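Local coordinates for DotU family type IV/VI secretion system protein (Acinetobacter baumannii, PDB 6Y4R), which is the cytoplasmic domain of TssL, a DotU-family component of the bacterial type VI secretion system, at residues Asp26-Arg29 and Phe30-Lys33. Numbering follows the deposited sequence.
Sequences DPQR and FREK
Two backbone N-H groups converge on Gln28 O: Glu32 N, 3.3 Å away and nearly straight at 166°, and, through a weak bond, Arg31 N. Arg31 N is shared in turn, since it also makes a weak bond to Pro27 O. Nearby along the helix, Phe30 N binds Asp26 O at 2.9 Å and Lys33 N binds Arg29 O at 3.0 Å. These bonds belong to the first two turns of helix 27-47, with Asp26 as its N-cap: Asp26 OD1 accepts a weak but straight bond from Arg29 N, 3.4 Å long, and Pro27 follows as the first helical residue. Asp26 OD2 also lies over one face of the Arg29 guanidinium, offset toward its rim.

Among the side chains, Gln28 and Arg31 run side by side in the same direction. The bend of Gln28 at chi2 (-59°) lays its amide against the aliphatic part of Arg31, with NE2 3.8 Å from Arg31 CD, while the amide and guanidinium planes are turned 61° apart. The extended Arg31 chain continues past Trp85 to hydrogen-bond Ser88 O through NH2. Phe30, buried, packs on Trp85 and Ile18, joining this turn to helices 79-85 and 9-19. The capping carboxylate thus receives a weak bond from the Arg29 N-H at the helix start and lies over the Arg29 guanidinium, surroundings that would be expected to favour its negative charge.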
ATOM      1  N   ASP A  26      16.878   7.635 -10.848  1.00 36.89           N
ATOM      2  CA  ASP A  26      16.322   7.182 -12.122  1.00 39.86           C
ATOM      3  C   ASP A  26      14.863   6.802 -11.866  1.00 43.87           C
ATOM      4  O   ASP A  26      14.585   5.722 -11.306  1.00 49.21           O
ATOM      5  CB  ASP A  26      17.142   6.001 -12.643  1.00 40.60           C
ATOM      6  CG  ASP A  26      16.838   5.642 -14.064  1.00 49.67           C
ATOM      7  OD1 ASP A  26      15.764   6.037 -14.582  1.00 57.83           O
ATOM      8  OD2 ASP A  26      17.686   4.953 -14.672  1.00 49.93           O
ATOM      9  N   PRO A  27      13.908   7.685 -12.196  1.00 39.16           N
ATOM     10  CA  PRO A  27      12.492   7.365 -11.935  1.00 37.43           C
ATOM     11  C   PRO A  27      12.004   6.071 -12.590  1.00 32.07           C
ATOM     12  O   PRO A  27      11.253   5.321 -11.954  1.00 36.90           O
ATOM     13  CB  PRO A  27      11.752   8.597 -12.475  1.00 34.54           C
ATOM     14  CG  PRO A  27      12.753   9.705 -12.445  1.00 29.55           C
ATOM     15  CD  PRO A  27      14.145   9.136 -12.275  1.00 30.18           C
ATOM     16  N   GLN A  28      12.368   5.810 -13.855  1.00 33.90           N
ATOM     17  CA  GLN A  28      11.865   4.624 -14.558  1.00 36.75           C
ATOM     18  C   GLN A  28      12.568   3.343 -14.124  1.00 35.50           C
ATOM     19  O   GLN A  28      11.978   2.258 -14.189  1.00 38.41           O
ATOM     20  CB  GLN A  28      11.976   4.800 -16.073  1.00 39.31           C
ATOM     21  CG  GLN A  28      10.693   5.280 -16.762  1.00 49.44           C
ATOM     22  CD  GLN A  28       9.498   4.329 -16.562  1.00 54.77           C
ATOM     23  OE1 GLN A  28       9.672   3.117 -16.364  1.00 54.44           O
ATOM     24  NE2 GLN A  28       8.284   4.874 -16.671  1.00 56.52           N
ATOM     25  N   ARG A  29      13.826   3.426 -13.715  1.00 34.57           N
ATOM     26  CA  ARG A  29      14.445   2.261 -13.102  1.00 34.64           C
ATOM     27  C   ARG A  29      13.790   1.967 -11.757  1.00 36.74           C
ATOM     28  O   ARG A  29      13.602   0.801 -11.383  1.00 43.76           O
ATOM     29  CB  ARG A  29      15.950   2.495 -12.935  1.00 36.20           C
ATOM     30  CG  ARG A  29      16.673   1.304 -12.338  1.00 37.75           C
ATOM     31  CD  ARG A  29      18.115   1.520 -12.014  1.00 41.87           C
ATOM     32  NE  ARG A  29      18.398   2.768 -11.300  1.00 42.68           N
ATOM     33  CZ  ARG A  29      19.586   3.365 -11.251  1.00 36.66           C
ATOM     34  NH1 ARG A  29      20.609   2.824 -11.871  1.00 32.65           N
ATOM     35  NH2 ARG A  29      19.721   4.492 -10.573  1.00 31.95           N
ATOM     36  N   PHE A  30      13.451   3.025 -11.018  1.00 29.16           N
ATOM     37  CA  PHE A  30      12.717   2.892  -9.769  1.00 28.17           C
ATOM     38  C   PHE A  30      11.379   2.185  -9.976  1.00 25.11           C
ATOM     39  O   PHE A  30      10.959   1.373  -9.145  1.00 30.84           O
ATOM     40  CB  PHE A  30      12.531   4.287  -9.154  1.00 32.03           C
ATOM     41  CG  PHE A  30      11.798   4.288  -7.842  1.00 32.39           C
ATOM     42  CD1 PHE A  30      12.428   3.892  -6.675  1.00 29.21           C
ATOM     43  CD2 PHE A  30      10.462   4.668  -7.786  1.00 22.34           C
ATOM     44  CE1 PHE A  30      11.735   3.898  -5.456  1.00 28.69           C
ATOM     45  CE2 PHE A  30       9.775   4.675  -6.589  1.00 32.53           C
ATOM     46  CZ  PHE A  30      10.413   4.287  -5.412  1.00 25.12           C
ATOM     47  N   ARG A  31      10.698   2.459 -11.089  1.00 28.46           N
ATOM     48  CA  ARG A  31       9.366   1.884 -11.284  1.00 31.13           C
ATOM     49  C   ARG A  31       9.447   0.395 -11.600  1.00 31.70           C
ATOM     50  O   ARG A  31       8.599  -0.392 -11.147  1.00 28.34           O
ATOM     51  CB  ARG A  31       8.634   2.598 -12.424  1.00 31.32           C
ATOM     52  CG  ARG A  31       7.156   2.187 -12.614  1.00 26.00           C
ATOM     53  CD  ARG A  31       6.675   2.768 -13.907  1.00 23.60           C
ATOM     54  NE  ARG A  31       5.226   2.669 -14.071  1.00 23.54           N
ATOM     55  CZ  ARG A  31       4.616   1.926 -14.995  1.00 27.86           C
ATOM     56  NH1 ARG A  31       5.328   1.214 -15.840  1.00 25.43           N
ATOM     57  NH2 ARG A  31       3.303   1.934 -15.069  1.00 29.16           N
ATOM     58  N   GLU A  32      10.421   0.001 -12.434  1.00 31.89           N
ATOM     59  CA  GLU A  32      10.628  -1.412 -12.735  1.00 39.46           C
ATOM     60  C   GLU A  32      11.143  -2.176 -11.520  1.00 34.89           C
ATOM     61  O   GLU A  32      10.932  -3.389 -11.423  1.00 27.76           O
ATOM     62  CB  GLU A  32      11.573  -1.546 -13.942  1.00 53.21           C
ATOM     63  CG  GLU A  32      12.333  -2.890 -14.142  1.00 69.18           C
ATOM     64  CD  GLU A  32      11.463  -4.160 -14.057  1.00 83.38           C
ATOM     65  OE1 GLU A  32      11.824  -5.067 -13.270  1.00 88.95           O
ATOM     66  OE2 GLU A  32      10.424  -4.257 -14.756  1.00 86.62           O
ATOM     67  N   LYS A  33      11.776  -1.491 -10.568  1.00 33.14           N
ATOM     68  CA  LYS A  33      12.178  -2.174  -9.344  1.00 32.19           C
ATOM     69  C   LYS A  33      10.963  -2.515  -8.488  1.00 32.64           C
ATOM     70  O   LYS A  33      10.900  -3.606  -7.905  1.00 33.91           O
ATOM     71  CB  LYS A  33      13.188  -1.316  -8.579  1.00 26.68           C
ATOM     72  CG  LYS A  33      13.893  -2.035  -7.463  1.00 32.69           C
ATOM     73  CD  LYS A  33      14.491  -1.045  -6.471  1.00 44.66           C
ATOM     74  CE  LYS A  33      15.584  -0.189  -7.153  1.00 49.38           C
ATOM     75  NZ  LYS A  33      16.369   0.671  -6.197  1.00 46.73           N
TER